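Local structure of putative glycosyltransferase (GalT1) (Streptococcus parasanguinis, 4PHR) at residues 17-25 and 134-142; 76-84 and 94-105. The protein is a putative glycosyltransferase whose GT-D domain, the part described here, binds UDP and manganese and probably transfers a sugar from a nucleotide-sugar donor. All blocks are in the same frame, centred on the assembly; numbering follows the deposited sequence.

Contact 1: residues 17-25 and 134-142; sequences ILESLKYIK and AYFESLKEL
Lys25 reaches across to Ser138 and grips it twice: NZ donates to the backbone oxygen, Ser138 O, at 2.8 Å and to the hydroxyl, Ser138 OG, at 2.9 Å. NZ approaches Ser138 O at a bent C=O...N angle of 118°, tilted 24° out of the carbonyl plane. A lysine suits this place because its chain, extended beyond CG, is long enough to bridge the gap between the two helices and carry its ammonium to the far one. Small Ser138 leaves room for that chain and offers it both oxygens. Its hydroxyl, swung to the far side of CB from the backbone N, faces helix 17-27 and also meets a water that donates to Leu18 O. The two helices, 17-27 and 132-140, run nearly parallel, their axes 10.0 Å apart at 13° in the segments that meet, and they pack beside each other in the GT-D fold, with Leu139 also resting on Pro122 and on helix 229-238. Leu21 fills the middle of the interface, its branched end serving two neighbours at once: CD1 lies against Ser138, while CD2 meets Leu139 CD2 at 3.7 Å and also touches Leu142 CD1. One turn further along helix 17-27, Leu142 CD2 packs on the aliphatic part of Lys25, 3.6 Å from Lys25 CG, and on Ile24 CG2. At the other end the flat Tyr135 ring serves two branched residues: Ile17 lays CG2 and CD1 over one face, with CG2 4.2 Å from the ring centroid in a CH-pi contact, and Leu18 abuts the edge, its CG 3.3 Å from Tyr135 CE1.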
loop_
_atom_site.group_PDB
_atom_site.type_symbol
_atom_site.label_atom_id
_atom_site.label_comp_id
_atom_site.label_asym_id
_atom_site.label_seq_id
_atom_site.Cartn_x
_atom_site.Cartn_y
_atom_site.Cartn_z
ATOM N N ILE A 17 8.057 -4.002 -9.532
ATOM C CA ILE A 17 6.620 -3.914 -9.784
ATOM C C ILE A 17 6.028 -4.981 -10.713
ATOM O O ILE A 17 5.113 -5.704 -10.324
ATOM C CB ILE A 17 6.224 -2.513 -10.309
ATOM C CG1 ILE A 17 6.473 -1.449 -9.240
ATOM C CG2 ILE A 17 4.762 -2.493 -10.708
ATOM C CD1 ILE A 17 6.402 -0.031 -9.777
ATOM N N LEU A 18 6.524 -5.078 -11.942
ATOM C CA LEU A 18 5.870 -5.957 -12.912
ATOM C C LEU A 18 6.040 -7.421 -12.556
ATOM O O LEU A 18 5.165 -8.245 -12.823
ATOM C CB LEU A 18 6.368 -5.702 -14.333
ATOM C CG LEU A 18 5.705 -4.522 -15.037
ATOM C CD1 LEU A 18 6.302 -4.336 -16.418
ATOM C CD2 LEU A 18 4.185 -4.701 -15.110
ATOM N N GLU A 19 7.181 -7.738 -11.953
ATOM C CA GLU A 19 7.457 -9.097 -11.519
ATOM C C GLU A 19 6.607 -9.448 -10.302
ATOM O O GLU A 19 6.109 -10.569 -10.186
ATOM C CB GLU A 19 8.944 -9.259 -11.207
ATOM C CG GLU A 19 9.868 -8.828 -12.347
ATOM C CD GLU A 19 9.580 -9.546 -13.657
ATOM O OE1 GLU A 19 9.761 -8.923 -14.726
ATOM O OE2 GLU A 19 9.186 -10.731 -13.622
ATOM N N SER A 20 6.439 -8.485 -9.395
ATOM C CA SER A 20 5.555 -8.674 -8.242
ATOM C C SER A 20 4.135 -8.961 -8.694
ATOM O O SER A 20 3.465 -9.840 -8.154
ATOM C CB SER A 20 5.560 -7.446 -7.328
ATOM O OG SER A 20 6.732 -7.429 -6.544
ATOM N N LEU A 21 3.681 -8.216 -9.689
ATOM C CA LEU A 21 2.325 -8.395 -10.192
ATOM C C LEU A 21 2.136 -9.771 -10.834
ATOM O O LEU A 21 1.086 -10.399 -10.674
ATOM C CB LEU A 21 1.966 -7.273 -11.163
ATOM C CG LEU A 21 1.751 -5.928 -10.458
ATOM C CD1 LEU A 21 1.701 -4.777 -11.459
ATOM C CD2 LEU A 21 0.490 -5.951 -9.582
ATOM N N LYS A 22 3.153 -10.252 -11.548
ATOM C CA LYS A 22 3.069 -11.579 -12.157
ATOM C C LYS A 22 2.946 -12.632 -11.069
ATOM O O LYS A 22 2.184 -13.590 -11.195
ATOM C CB LYS A 22 4.294 -11.870 -13.030
ATOM C CG LYS A 22 4.338 -11.069 -14.315
ATOM C CD LYS A 22 5.703 -11.169 -14.976
ATOM C CE LYS A 22 5.740 -10.390 -16.276
ATOM N NZ LYS A 22 7.139 -10.080 -16.692
ATOM N N TYR A 23 3.702 -12.441 -9.995
ATOM C CA TYR A 23 3.648 -13.335 -8.850
ATOM C C TYR A 23 2.250 -13.367 -8.230
ATOM O O TYR A 23 1.703 -14.431 -7.957
ATOM C CB TYR A 23 4.678 -12.899 -7.806
ATOM C CG TYR A 23 4.755 -13.782 -6.584
ATOM C CD1 TYR A 23 3.744 -13.783 -5.634
ATOM C CD2 TYR A 23 5.857 -14.597 -6.369
ATOM C CE1 TYR A 23 3.820 -14.574 -4.510
ATOM C CE2 TYR A 23 5.943 -15.397 -5.253
ATOM C CZ TYR A 23 4.925 -15.387 -4.325
ATOM O OH TYR A 23 5.010 -16.178 -3.207
ATOM N N ILE A 24 1.687 -12.189 -7.979
ATOM C CA ILE A 24 0.378 -12.092 -7.341
ATOM C C ILE A 24 -0.696 -12.800 -8.168
ATOM O O ILE A 24 -1.517 -13.540 -7.627
ATOM C CB ILE A 24 -0.018 -10.616 -7.091
ATOM C CG1 ILE A 24 0.987 -9.950 -6.143
ATOM C CG2 ILE A 24 -1.436 -10.530 -6.537
ATOM C CD1 ILE A 24 1.019 -8.420 -6.225
ATOM N N LYS A 25 -0.674 -12.569 -9.475
ATOM C CA LYS A 25 -1.661 -13.155 -10.384
ATOM C C LYS A 25 -1.528 -14.659 -10.528
ATOM O O LYS A 25 -2.510 -15.397 -10.404
ATOM C CB LYS A 25 -1.539 -12.523 -11.763
ATOM C CG LYS A 25 -1.934 -11.079 -11.791
ATOM C CD LYS A 25 -1.582 -10.450 -13.116
ATOM C CE LYS A 25 -1.881 -8.963 -13.084
ATOM N NZ LYS A 25 -1.583 -8.318 -14.386
ATOM N N ALA A 134 2.212 0.583 -18.659
ATOM C CA ALA A 134 2.220 -0.871 -18.502
ATOM C C ALA A 134 1.993 -1.318 -17.053
ATOM O O ALA A 134 1.309 -2.313 -16.807
ATOM C CB ALA A 134 3.511 -1.460 -19.043
ATOM N N TYR A 135 2.571 -0.593 -16.100
ATOM C CA TYR A 135 2.378 -0.930 -14.691
ATOM C C TYR A 135 0.896 -0.828 -14.318
ATOM O O TYR A 135 0.345 -1.728 -13.683
ATOM C CB TYR A 135 3.205 -0.021 -13.771
ATOM C CG TYR A 135 4.709 -0.151 -13.906
ATOM C CD1 TYR A 135 5.291 -1.293 -14.455
ATOM C CD2 TYR A 135 5.551 0.870 -13.484
ATOM C CE1 TYR A 135 6.678 -1.408 -14.582
ATOM C CE2 TYR A 135 6.933 0.764 -13.600
ATOM C CZ TYR A 135 7.490 -0.379 -14.150
ATOM O OH TYR A 135 8.860 -0.485 -14.273
ATOM N N PHE A 136 0.248 0.267 -14.709
ATOM C CA PHE A 136 -1.157 0.469 -14.346
ATOM C C PHE A 136 -2.073 -0.513 -15.059
ATOM O O PHE A 136 -3.058 -0.970 -14.489
ATOM C CB PHE A 136 -1.606 1.914 -14.584
ATOM C CG PHE A 136 -1.152 2.867 -13.514
ATOM C CD1 PHE A 136 -1.647 2.760 -12.222
ATOM C CD2 PHE A 136 -0.228 3.861 -13.792
ATOM C CE1 PHE A 136 -1.235 3.629 -11.225
ATOM C CE2 PHE A 136 0.185 4.741 -12.806
ATOM C CZ PHE A 136 -0.315 4.623 -11.518
ATOM N N GLU A 137 -1.728 -0.863 -16.296
ATOM C CA GLU A 137 -2.501 -1.857 -17.026
ATOM C C GLU A 137 -2.410 -3.216 -16.340
ATOM O O GLU A 137 -3.405 -3.930 -16.227
ATOM C CB GLU A 137 -2.044 -1.954 -18.484
ATOM C CG GLU A 137 -2.274 -0.689 -19.303
ATOM C CD GLU A 137 -3.737 -0.452 -19.642
ATOM O OE1 GLU A 137 -4.586 -0.487 -18.724
ATOM O OE2 GLU A 137 -4.038 -0.229 -20.835
ATOM N N SER A 138 -1.219 -3.567 -15.859
ATOM C CA SER A 138 -1.061 -4.834 -15.156
ATOM C C SER A 138 -1.801 -4.833 -13.823
ATOM O O SER A 138 -2.433 -5.822 -13.455
ATOM C CB SER A 138 0.414 -5.176 -14.954
ATOM O OG SER A 138 0.549 -6.416 -14.284
ATOM N N LEU A 139 -1.731 -3.717 -13.108
ATOM C CA LEU A 139 -2.487 -3.569 -11.871
ATOM C C LEU A 139 -3.985 -3.772 -12.109
ATOM O O LEU A 139 -4.636 -4.511 -11.379
ATOM C CB LEU A 139 -2.245 -2.190 -11.251
ATOM C CG LEU A 139 -0.996 -2.054 -10.380
ATOM C CD1 LEU A 139 -0.618 -0.588 -10.209
ATOM C CD2 LEU A 139 -1.216 -2.724 -9.031
ATOM N N LYS A 140 -4.528 -3.116 -13.135
ATOM C CA LYS A 140 -5.967 -3.166 -13.397
ATOM C C LYS A 140 -6.440 -4.593 -13.664
ATOM O O LYS A 140 -7.582 -4.939 -13.367
ATOM C CB LYS A 140 -6.335 -2.255 -14.568
ATOM C CG LYS A 140 -6.315 -0.767 -14.228
ATOM C CD LYS A 140 -6.462 0.084 -15.489
ATOM C CE LYS A 140 -6.467 1.566 -15.153
ATOM N NZ LYS A 140 -6.611 2.420 -16.367
ATOM N N GLU A 141 -5.559 -5.424 -14.211
ATOM C CA GLU A 141 -5.918 -6.812 -14.471
ATOM C C GLU A 141 -6.212 -7.583 -13.185
ATOM O O GLU A 141 -6.871 -8.621 -13.216
ATOM C CB GLU A 141 -4.846 -7.521 -15.309
ATOM C CG GLU A 141 -4.743 -7.007 -16.742
ATOM C CD GLU A 141 -6.053 -7.119 -17.514
ATOM O OE1 GLU A 141 -6.826 -8.066 -17.255
ATOM O OE2 GLU A 141 -6.314 -6.256 -18.380
ATOM N N LEU A 142 -5.745 -7.066 -12.049
ATOM C CA LEU A 142 -6.044 -7.691 -10.767
ATOM C C LEU A 142 -7.536 -7.669 -10.457
ATOM O O LEU A 142 -8.059 -8.594 -9.841
ATOM C CB LEU A 142 -5.265 -7.021 -9.625
ATOM C CG LEU A 142 -3.743 -7.178 -9.644
ATOM C CD1 LEU A 142 -3.113 -6.382 -8.514
ATOM C CD2 LEU A 142 -3.364 -8.640 -9.536
HETATM O O HOH W 1 3.059 -7.851 -14.645
#

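Contact 2: residues 76-84 and 94-105; sequences LPDVFSNMD and WERHFLKYSEFY
Tyr105 OH, lying in the plane of the His97 imidazole, shares a 2.8 Å hydrogen bond with His97 NE2 in which either could be the donor; it ties helix 102-108 back to helix 88-100, while the same hydroxyl borders Pro77 CG at a loose 4.2 Å. These two helices of the GT-D fold receive the loop that follows strand 72-76 of the three-stranded parallel sheet, and Phe80, Phe98 and Tyr105 form an aromatic cluster where they meet. Phe80 points the edge of its ring at the face of Tyr105, with centroids 5.3 Å apart and planes at 63°. Toward Phe98 it is turned less steeply, at 34°, an oblique pairing in which Phe80 CE1 comes within 3.8 Å of Phe98 CD1. Helix 2-9 adds Leu9 against both Phe98 and Tyr105.

Trp94 offers a broad flat surface to two compact residues on one face: Pro77 CB sits over the six-membered ring, 4.0 Å from its centroid, and Val79 CG1 over the five-membered ring, 3.8 Å from its centroid. Proline and valine suit such a surface, since their short, rigid C-H groups can lie on an aromatic face with little freedom to lose. Val79 uses its other methyl, CG2, on Phe98. Flexible Met83, bent at both chi2 and chi3, brings its methyl between Trp94 and Phe98, so that Met83 CE lies 3.8 Å from both Trp94 CB and Phe98 CE1.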
loop_
_atom_site.group_PDB
_atom_site.type_symbol
_atom_site.label_atom_id
_atom_site.label_comp_id
_atom_site.label_asym_id
_atom_site.label_seq_id
_atom_site.Cartn_x
_atom_site.Cartn_y
_atom_site.Cartn_z
ATOM N N LEU A 76 8.782 -5.143 0.398
ATOM C CA LEU A 76 9.651 -4.104 0.949
ATOM C C LEU A 76 9.875 -3.015 -0.092
ATOM O O LEU A 76 9.649 -3.232 -1.282
ATOM C CB LEU A 76 11.014 -4.698 1.289
ATOM C CG LEU A 76 11.227 -5.247 2.697
ATOM C CD1 LEU A 76 10.000 -5.875 3.286
ATOM C CD2 LEU A 76 12.425 -6.210 2.704
ATOM N N PRO A 77 10.336 -1.837 0.343
ATOM C CA PRO A 77 10.665 -0.810 -0.646
ATOM C C PRO A 77 11.723 -1.314 -1.631
ATOM O O PRO A 77 12.703 -1.942 -1.233
ATOM C CB PRO A 77 11.204 0.343 0.219
ATOM C CG PRO A 77 10.594 0.113 1.599
ATOM C CD PRO A 77 10.596 -1.389 1.722
ATOM N N ASP A 78 11.533 -1.030 -2.912
ATOM C CA ASP A 78 12.419 -1.572 -3.937
ATOM C C ASP A 78 13.562 -0.588 -4.152
ATOM O O ASP A 78 13.610 0.120 -5.154
ATOM C CB ASP A 78 11.625 -1.830 -5.226
ATOM C CG ASP A 78 12.450 -2.489 -6.308
ATOM O OD1 ASP A 78 13.621 -2.837 -6.055
ATOM O OD2 ASP A 78 11.911 -2.666 -7.422
ATOM N N VAL A 79 14.476 -0.542 -3.188
ATOM C CA VAL A 79 15.482 0.515 -3.131
ATOM C C VAL A 79 16.878 -0.017 -2.842
ATOM O O VAL A 79 17.828 0.755 -2.682
ATOM C CB VAL A 79 15.129 1.563 -2.052
ATOM C CG1 VAL A 79 13.799 2.229 -2.362
ATOM C CG2 VAL A 79 15.107 0.933 -0.671
ATOM N N PHE A 80 17.000 -1.337 -2.778
ATOM C CA PHE A 80 18.256 -1.960 -2.375
ATOM C C PHE A 80 19.180 -2.238 -3.551
ATOM O O PHE A 80 20.390 -2.378 -3.379
ATOM C CB PHE A 80 17.964 -3.207 -1.542
ATOM C CG PHE A 80 17.168 -2.898 -0.312
ATOM C CD1 PHE A 80 17.758 -2.238 0.755
ATOM C CD2 PHE A 80 15.829 -3.223 -0.240
ATOM C CE1 PHE A 80 17.029 -1.927 1.876
ATOM C CE2 PHE A 80 15.090 -2.906 0.884
ATOM C CZ PHE A 80 15.692 -2.261 1.941
ATOM N N SER A 81 18.606 -2.292 -4.744
ATOM C CA SER A 81 19.380 -2.343 -5.978
ATOM C C SER A 81 18.730 -1.424 -7.005
ATOM O O SER A 81 17.533 -1.134 -6.928
ATOM C CB SER A 81 19.449 -3.772 -6.517
ATOM O OG SER A 81 20.281 -4.585 -5.700
ATOM N N ASN A 82 19.529 -0.949 -7.949
ATOM C CA ASN A 82 19.033 -0.108 -9.029
ATOM C C ASN A 82 18.272 1.104 -8.501
ATOM O O ASN A 82 17.175 1.431 -8.957
ATOM C CB ASN A 82 18.185 -0.930 -10.010
ATOM C CG ASN A 82 18.064 -0.266 -11.366
ATOM O OD1 ASN A 82 18.770 0.702 -11.658
ATOM N ND2 ASN A 82 17.181 -0.791 -12.212
ATOM N N MET A 83 18.877 1.767 -7.525
ATOM C CA MET A 83 18.327 2.989 -6.963
ATOM C C MET A 83 18.270 4.106 -8.009
ATOM O O MET A 83 17.496 5.052 -7.875
ATOM C CB MET A 83 19.165 3.423 -5.752
ATOM C CG MET A 83 18.709 4.725 -5.117
ATOM S SD MET A 83 17.274 4.495 -4.044
ATOM C CE MET A 83 18.096 4.301 -2.467
ATOM N N ASP A 84 19.076 3.984 -9.065
ATOM C CA ASP A 84 19.125 5.004 -10.115
ATOM C C ASP A 84 17.809 5.177 -10.893
ATOM O O ASP A 84 17.670 6.118 -11.673
ATOM C CB ASP A 84 20.278 4.732 -11.094
ATOM C CG ASP A 84 21.645 4.965 -10.475
ATOM O OD1 ASP A 84 21.714 5.431 -9.316
ATOM O OD2 ASP A 84 22.659 4.705 -11.158
ATOM N N TRP A 94 15.401 7.477 0.597
ATOM C CA TRP A 94 15.448 6.039 0.841
ATOM C C TRP A 94 16.786 5.564 1.391
ATOM O O TRP A 94 16.832 4.694 2.262
ATOM C CB TRP A 94 15.026 5.248 -0.403
ATOM C CG TRP A 94 13.534 5.278 -0.566
ATOM C CD1 TRP A 94 12.823 5.885 -1.564
ATOM C CD2 TRP A 94 12.570 4.686 0.312
ATOM N NE1 TRP A 94 11.478 5.703 -1.358
ATOM C CE2 TRP A 94 11.295 4.966 -0.217
ATOM C CE3 TRP A 94 12.662 3.943 1.499
ATOM C CZ2 TRP A 94 10.121 4.530 0.395
ATOM C CZ3 TRP A 94 11.499 3.510 2.103
ATOM C CH2 TRP A 94 10.246 3.801 1.550
ATOM N N GLU A 95 17.884 6.131 0.904
ATOM C CA GLU A 95 19.177 5.759 1.463
ATOM C C GLU A 95 19.281 6.207 2.922
ATOM O O GLU A 95 19.751 5.453 3.773
ATOM C CB GLU A 95 20.326 6.328 0.634
ATOM C CG GLU A 95 21.676 5.931 1.209
ATOM C CD GLU A 95 22.862 6.310 0.336
ATOM O OE1 GLU A 95 22.929 5.861 -0.830
ATOM O OE2 GLU A 95 23.742 7.035 0.830
ATOM N N ARG A 96 18.816 7.422 3.227
ATOM C CA ARG A 96 18.801 7.863 4.626
ATOM C C ARG A 96 17.983 6.901 5.475
ATOM O O ARG A 96 18.361 6.566 6.602
ATOM C CB ARG A 96 18.226 9.272 4.780
ATOM C CG ARG A 96 19.090 10.385 4.217
ATOM C CD ARG A 96 20.258 10.666 5.128
ATOM N NE ARG A 96 21.400 9.826 4.812
ATOM C CZ ARG A 96 22.479 9.727 5.582
ATOM N NH1 ARG A 96 22.554 10.401 6.721
ATOM N NH2 ARG A 96 23.478 8.954 5.212
ATOM N N HIS A 97 16.864 6.455 4.918
ATOM C CA HIS A 97 15.960 5.566 5.621
ATOM C C HIS A 97 16.610 4.237 5.943
ATOM O O HIS A 97 16.615 3.805 7.101
ATOM C CB HIS A 97 14.691 5.332 4.798
ATOM C CG HIS A 97 13.810 4.254 5.352
ATOM N ND1 HIS A 97 12.941 4.469 6.401
ATOM C CD2 HIS A 97 13.683 2.946 5.021
ATOM C CE1 HIS A 97 12.307 3.344 6.683
ATOM N NE2 HIS A 97 12.743 2.402 5.865
ATOM N N PHE A 98 17.152 3.558 4.935
ATOM C CA PHE A 98 17.670 2.237 5.230
ATOM C C PHE A 98 19.003 2.260 5.972
ATOM O O PHE A 98 19.360 1.285 6.622
ATOM C CB PHE A 98 17.623 1.266 4.033
ATOM C CG PHE A 98 18.475 1.651 2.857
ATOM C CD1 PHE A 98 17.909 1.751 1.597
ATOM C CD2 PHE A 98 19.840 1.832 2.990
ATOM C CE1 PHE A 98 18.686 2.066 0.490
ATOM C CE2 PHE A 98 20.622 2.144 1.889
ATOM C CZ PHE A 98 20.043 2.256 0.635
ATOM N N LEU A 99 19.707 3.386 5.918
ATOM C CA LEU A 99 20.893 3.551 6.751
ATOM C C LEU A 99 20.499 3.726 8.226
ATOM O O LEU A 99 21.095 3.112 9.119
ATOM C CB LEU A 99 21.769 4.708 6.245
ATOM C CG LEU A 99 22.544 4.415 4.956
ATOM C CD1 LEU A 99 23.286 5.660 4.463
ATOM C CD2 LEU A 99 23.509 3.250 5.157
ATOM N N LYS A 100 19.481 4.542 8.479
ATOM C CA LYS A 100 18.957 4.700 9.835
ATOM C C LYS A 100 18.532 3.343 10.404
ATOM O O LYS A 100 18.781 3.025 11.567
ATOM C CB LYS A 100 17.785 5.672 9.832
ATOM C CG LYS A 100 17.090 5.807 11.170
ATOM C CD LYS A 100 15.958 6.825 11.088
ATOM C CE LYS A 100 15.220 6.956 12.420
ATOM N NZ LYS A 100 14.152 7.998 12.354
ATOM N N TYR A 101 17.943 2.517 9.550
ATOM C CA TYR A 101 17.417 1.234 9.987
ATOM C C TYR A 101 18.239 0.053 9.472
ATOM O O TYR A 101 17.704 -1.029 9.237
ATOM C CB TYR A 101 15.975 1.112 9.518
ATOM C CG TYR A 101 15.055 2.083 10.207
ATOM C CD1 TYR A 101 14.854 2.015 11.581
ATOM C CD2 TYR A 101 14.385 3.070 9.492
ATOM C CE1 TYR A 101 14.004 2.896 12.228
ATOM C CE2 TYR A 101 13.529 3.960 10.128
ATOM C CZ TYR A 101 13.342 3.865 11.496
ATOM O OH TYR A 101 12.489 4.743 12.135
ATOM N N SER A 102 19.545 0.252 9.312
ATOM C CA SER A 102 20.383 -0.787 8.719
ATOM C C SER A 102 20.328 -2.066 9.538
ATOM O O SER A 102 20.276 -3.162 8.984
ATOM C CB SER A 102 21.833 -0.310 8.558
ATOM O OG SER A 102 22.424 -0.018 9.810
ATOM N N GLU A 103 20.332 -1.925 10.857
ATOM C CA GLU A 103 20.330 -3.086 11.733
ATOM C C GLU A 103 19.016 -3.844 11.583
ATOM O O GLU A 103 18.988 -5.074 11.584
ATOM C CB GLU A 103 20.556 -2.665 13.187
ATOM C CG GLU A 103 20.575 -3.820 14.179
ATOM C CD GLU A 103 20.942 -3.379 15.585
ATOM O OE1 GLU A 103 21.427 -2.238 15.746
ATOM O OE2 GLU A 103 20.746 -4.172 16.532
ATOM N N PHE A 104 17.929 -3.094 11.440
ATOM C CA PHE A 104 16.613 -3.681 11.248
ATOM C C PHE A 104 16.576 -4.458 9.937
ATOM O O PHE A 104 16.184 -5.627 9.901
ATOM C CB PHE A 104 15.542 -2.590 11.258
ATOM C CG PHE A 104 14.137 -3.112 11.186
ATOM C CD1 PHE A 104 13.389 -3.279 12.340
ATOM C CD2 PHE A 104 13.563 -3.433 9.969
ATOM C CE1 PHE A 104 12.092 -3.756 12.281
ATOM C CE2 PHE A 104 12.259 -3.910 9.902
ATOM C CZ PHE A 104 11.527 -4.070 11.061
ATOM N N TYR A 105 17.008 -3.812 8.858
ATOM C CA TYR A 105 16.966 -4.454 7.553
ATOM C C TYR A 105 17.930 -5.632 7.444
ATOM O O TYR A 105 17.587 -6.665 6.878
ATOM C CB TYR A 105 17.219 -3.440 6.438
ATOM C CG TYR A 105 16.001 -2.601 6.116
ATOM C CD1 TYR A 105 14.883 -3.178 5.521
ATOM C CD2 TYR A 105 15.967 -1.240 6.407
ATOM C CE1 TYR A 105 13.765 -2.426 5.223
ATOM C CE2 TYR A 105 14.845 -0.470 6.105
ATOM C CZ TYR A 105 13.747 -1.075 5.518
ATOM O OH TYR A 105 12.628 -0.332 5.210
#

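Overall arrangement
Contact 2 falls within the part of the chain that separates the two halves of contact 1: helix 17-27 comes first, then strand 72-76 with its following loop, helices 88-100 and 102-108, and finally helix 132-140. The centres are 23 Å apart, and the nearest atoms, at about 5 Å, do not touch. Strand 72-76 links them, since Leu73 on it packs against Tyr23 and Ile24 of contact 1 and its last residue, Leu76, leads into the loop that makes contact 2. Both join helices near UDP-binding Arg121, about 6 Å from Ile17 and 7 Å from Trp94, side chain to side chain. Contact 2 comes closer to the manganese ion, about 7 Å from the Trp94 side chain against 13 Å from that of Ile17.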